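Local coordinates for protein ZYRO0G01672p (Zygosaccharomyces rouxii, PDB 4U8T) that probably reads N6-methyladenosine marks in mRNA through its YTH domain, the part present here in complex with methylated RNA, at residues 71-76 / 87-92. Sequence-based numbering, arbitrary orientation.
Sequences IYLLFS and AEMSSN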
ATOM      1  N   ILE A  71      -4.055   6.157  -6.747  1.00 26.99           N
ATOM      2  CA  ILE A  71      -3.382   6.141  -5.451  1.00 24.54           C
ATOM      3  C   ILE A  71      -2.766   4.774  -5.218  1.00 21.67           C
ATOM      4  O   ILE A  71      -3.446   3.762  -5.221  1.00 22.39           O
ATOM      5  CB  ILE A  71      -4.333   6.491  -4.286  1.00 20.91           C
ATOM      6  CG1 ILE A  71      -4.572   7.991  -4.244  1.00 22.25           C
ATOM      7  CG2 ILE A  71      -3.742   6.079  -2.965  1.00 19.51           C
ATOM      8  CD1 ILE A  71      -5.333   8.419  -3.099  1.00 26.00           C
ATOM      9  N   TYR A  72      -1.451   4.765  -5.049  1.00 22.01           N
ATOM     10  CA  TYR A  72      -0.701   3.547  -4.811  1.00 16.96           C
ATOM     11  C   TYR A  72      -0.505   3.335  -3.324  1.00 18.19           C
ATOM     12  O   TYR A  72      -0.242   4.249  -2.569  1.00 17.43           O
ATOM     13  CB  TYR A  72       0.632   3.603  -5.525  1.00 17.40           C
ATOM     14  CG  TYR A  72       0.487   3.573  -7.016  1.00 25.16           C
ATOM     15  CD1 TYR A  72       0.269   4.733  -7.729  1.00 24.49           C
ATOM     16  CD2 TYR A  72       0.570   2.383  -7.718  1.00 20.69           C
ATOM     17  CE1 TYR A  72       0.126   4.707  -9.082  1.00 24.22           C
ATOM     18  CE2 TYR A  72       0.432   2.353  -9.051  1.00 24.49           C
ATOM     19  CZ  TYR A  72       0.212   3.520  -9.744  1.00 28.52           C
ATOM     20  OH  TYR A  72       0.074   3.498 -11.110  1.00 27.60           O
ATOM     21  N   LEU A  73      -0.666   2.091  -2.923  1.00 18.86           N
ATOM     22  CA  LEU A  73      -0.499   1.686  -1.550  1.00 16.45           C
ATOM     23  C   LEU A  73       0.676   0.731  -1.462  1.00 19.70           C
ATOM     24  O   LEU A  73       0.701  -0.291  -2.122  1.00 19.28           O
ATOM     25  CB  LEU A  73      -1.779   1.038  -1.030  1.00 16.50           C
ATOM     26  CG  LEU A  73      -3.093   1.804  -1.194  1.00 18.59           C
ATOM     27  CD1 LEU A  73      -4.248   0.925  -0.813  1.00 17.91           C
ATOM     28  CD2 LEU A  73      -3.089   3.056  -0.325  1.00 18.84           C
ATOM     29  N   LEU A  74       1.654   1.076  -0.647  1.00 14.04           N
ATOM     30  CA  LEU A  74       2.814   0.240  -0.479  1.00 14.58           C
ATOM     31  C   LEU A  74       2.705  -0.456   0.862  1.00 17.73           C
ATOM     32  O   LEU A  74       2.788   0.180   1.884  1.00 21.05           O
ATOM     33  CB  LEU A  74       4.092   1.081  -0.596  1.00 17.44           C
ATOM     34  CG  LEU A  74       4.139   2.116  -1.756  1.00 22.64           C
ATOM     35  CD1 LEU A  74       5.479   2.803  -1.837  1.00 22.41           C
ATOM     36  CD2 LEU A  74       3.806   1.562  -3.121  1.00 17.52           C
ATOM     37  N   PHE A  75       2.444  -1.755   0.847  1.00 15.54           N
ATOM     38  CA  PHE A  75       2.148  -2.509   2.056  1.00 14.50           C
ATOM     39  C   PHE A  75       3.384  -3.012   2.820  1.00 18.66           C
ATOM     40  O   PHE A  75       4.358  -3.457   2.256  1.00 17.53           O
ATOM     41  CB  PHE A  75       1.272  -3.697   1.727  1.00 14.14           C
ATOM     42  CG  PHE A  75      -0.172  -3.379   1.572  1.00 11.52           C
ATOM     43  CD1 PHE A  75      -0.645  -2.765   0.441  1.00 10.61           C
ATOM     44  CD2 PHE A  75      -1.076  -3.749   2.542  1.00 11.84           C
ATOM     45  CE1 PHE A  75      -1.966  -2.509   0.299  1.00  9.98           C
ATOM     46  CE2 PHE A  75      -2.395  -3.474   2.407  1.00 16.46           C
ATOM     47  CZ  PHE A  75      -2.846  -2.859   1.284  1.00 11.41           C
ATOM     48  N   SER A  76       3.295  -2.971   4.133  1.00 19.21           N
ATOM     49  CA  SER A  76       4.361  -3.415   4.997  1.00 16.64           C
ATOM     50  C   SER A  76       3.800  -3.919   6.303  1.00 16.36           C
ATOM     51  O   SER A  76       3.077  -3.203   6.973  1.00 20.83           O
ATOM     52  CB  SER A  76       5.315  -2.265   5.256  1.00 14.93           C
ATOM     53  OG  SER A  76       6.155  -2.534   6.338  1.00 16.25           O
ATOM     54  N   ALA A  87      -0.562  -2.046  -4.090  1.00 15.21           N
ATOM     55  CA  ALA A  87      -1.929  -2.069  -4.572  1.00 16.28           C
ATOM     56  C   ALA A  87      -2.380  -0.684  -5.018  1.00 19.46           C
ATOM     57  O   ALA A  87      -1.787   0.297  -4.652  1.00 22.98           O
ATOM     58  CB  ALA A  87      -2.829  -2.595  -3.516  1.00 12.80           C
ATOM     59  N   GLU A  88      -3.410  -0.615  -5.850  1.00 22.36           N
ATOM     60  CA  GLU A  88      -4.083   0.647  -6.145  1.00 21.54           C
ATOM     61  C   GLU A  88      -5.411   0.729  -5.450  1.00 21.22           C
ATOM     62  O   GLU A  88      -6.027  -0.283  -5.230  1.00 21.63           O
ATOM     63  CB  GLU A  88      -4.347   0.830  -7.626  1.00 25.38           C
ATOM     64  CG  GLU A  88      -3.242   0.492  -8.552  1.00 30.69           C
ATOM     65  CD  GLU A  88      -3.731   0.510  -9.961  1.00 39.08           C
ATOM     66  OE1 GLU A  88      -4.967   0.544 -10.134  1.00 44.65           O
ATOM     67  OE2 GLU A  88      -2.893   0.511 -10.888  1.00 44.43           O
HETATM   68  N   MSE A  89      -5.860   1.938  -5.127  1.00 19.66           N
HETATM   69  CA  MSE A  89      -7.239   2.126  -4.740  1.00 19.73           C
HETATM   70  C   MSE A  89      -8.078   2.020  -6.002  1.00 24.19           C
HETATM   71  O   MSE A  89      -7.651   2.428  -7.068  1.00 23.55           O
HETATM   72  CB  MSE A  89      -7.447   3.461  -4.044  1.00 19.56           C
HETATM   73  CG  MSE A  89      -6.851   3.551  -2.666  1.00 24.83           C
HETATM   74 SE   MSE A  89      -7.205   5.183  -1.656  1.00 38.56          SE
HETATM   75  CE  MSE A  89      -9.015   4.896  -1.171  1.00 23.26           C
ATOM     76  N   SER A  90      -9.260   1.436  -5.902  1.00 24.08           N
ATOM     77  CA  SER A  90     -10.102   1.310  -7.072  1.00 26.33           C
ATOM     78  C   SER A  90     -11.503   1.731  -6.692  1.00 26.01           C
ATOM     79  O   SER A  90     -12.452   1.575  -7.444  1.00 28.18           O
ATOM     80  CB  SER A  90     -10.081  -0.105  -7.640  1.00 25.28           C
ATOM     81  OG  SER A  90     -10.465  -1.047  -6.693  1.00 26.83           O
ATOM     82  N   SER A  91     -11.630   2.243  -5.488  1.00 22.73           N
ATOM     83  CA  SER A  91     -12.861   2.846  -5.085  1.00 24.59           C
ATOM     84  C   SER A  91     -12.605   3.804  -3.947  1.00 26.97           C
ATOM     85  O   SER A  91     -11.547   3.800  -3.349  1.00 24.60           O
ATOM     86  CB  SER A  91     -13.863   1.780  -4.680  1.00 27.61           C
ATOM     87  OG  SER A  91     -13.782   1.516  -3.298  1.00 27.86           O
ATOM     88  N   ASN A  92     -13.572   4.665  -3.682  1.00 28.72           N
ATOM     89  CA  ASN A  92     -13.561   5.429  -2.464  1.00 23.09           C
ATOM     90  C   ASN A  92     -14.102   4.514  -1.387  1.00 23.24           C
ATOM     91  O   ASN A  92     -14.443   3.383  -1.652  1.00 24.66           O
ATOM     92  CB  ASN A  92     -14.385   6.698  -2.608  1.00 25.00           C
ATOM     93  CG  ASN A  92     -13.937   7.802  -1.673  1.00 28.74           C
ATOM     94  OD1 ASN A  92     -13.475   7.551  -0.571  1.00 25.42           O
ATOM     95  ND2 ASN A  92     -14.098   9.032  -2.108  1.00 28.61           N
TER
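Ala87, Met89 and Ile71 bury the most surface where segments 71-76 and 87-92, on strands 71-77 and 82-94, pair as the two arms of an antiparallel hairpin. Ala87 forms a hydrogen-bonded pair with Leu73: Leu73 N reaches Ala87 O at 2.7 Å, and Ala87 N returns to Leu73 O at 2.9 Å. Two residues on, Met89 N donates to Ile71 O at 3.0 Å, with an N-H...O angle of 158°. The short segment axes run 138° apart, consistent with twist in the hairpin.

On the face carrying Ala87 and Leu73, the Ala87 methyl CB sits 3.9 Å from Phe75 CE1; the Phe75 ring also meets Trp116, and Trp48 edge-to-face. Met89, a selenomethionine, lies alongside Ile71, its SE 3.8 Å from Ile71 CG2. That branch stands anti to the Ile71 backbone N, while the bend at Met89 chi3 carries CE away, so SE does the touching. Leu73 CD1 meets Met89 CG at 4.1 Å. Across the other face, Glu88 CG comes 4.1 Å from Tyr72 CE2, obliquely to the ring; the carboxylate plane is 82° from it, and OE2 salt-bridges Lys70.

All touching residues are buried in the mixed sheet of this PUA-clan domain, the nearest atom about 5 Å from the bound RNA. Strand 27-33 flanks 71-77, strand 111-123 flanks 82-94, and Tyr62 of helix 52-63 packs against both Ile71 and Met89.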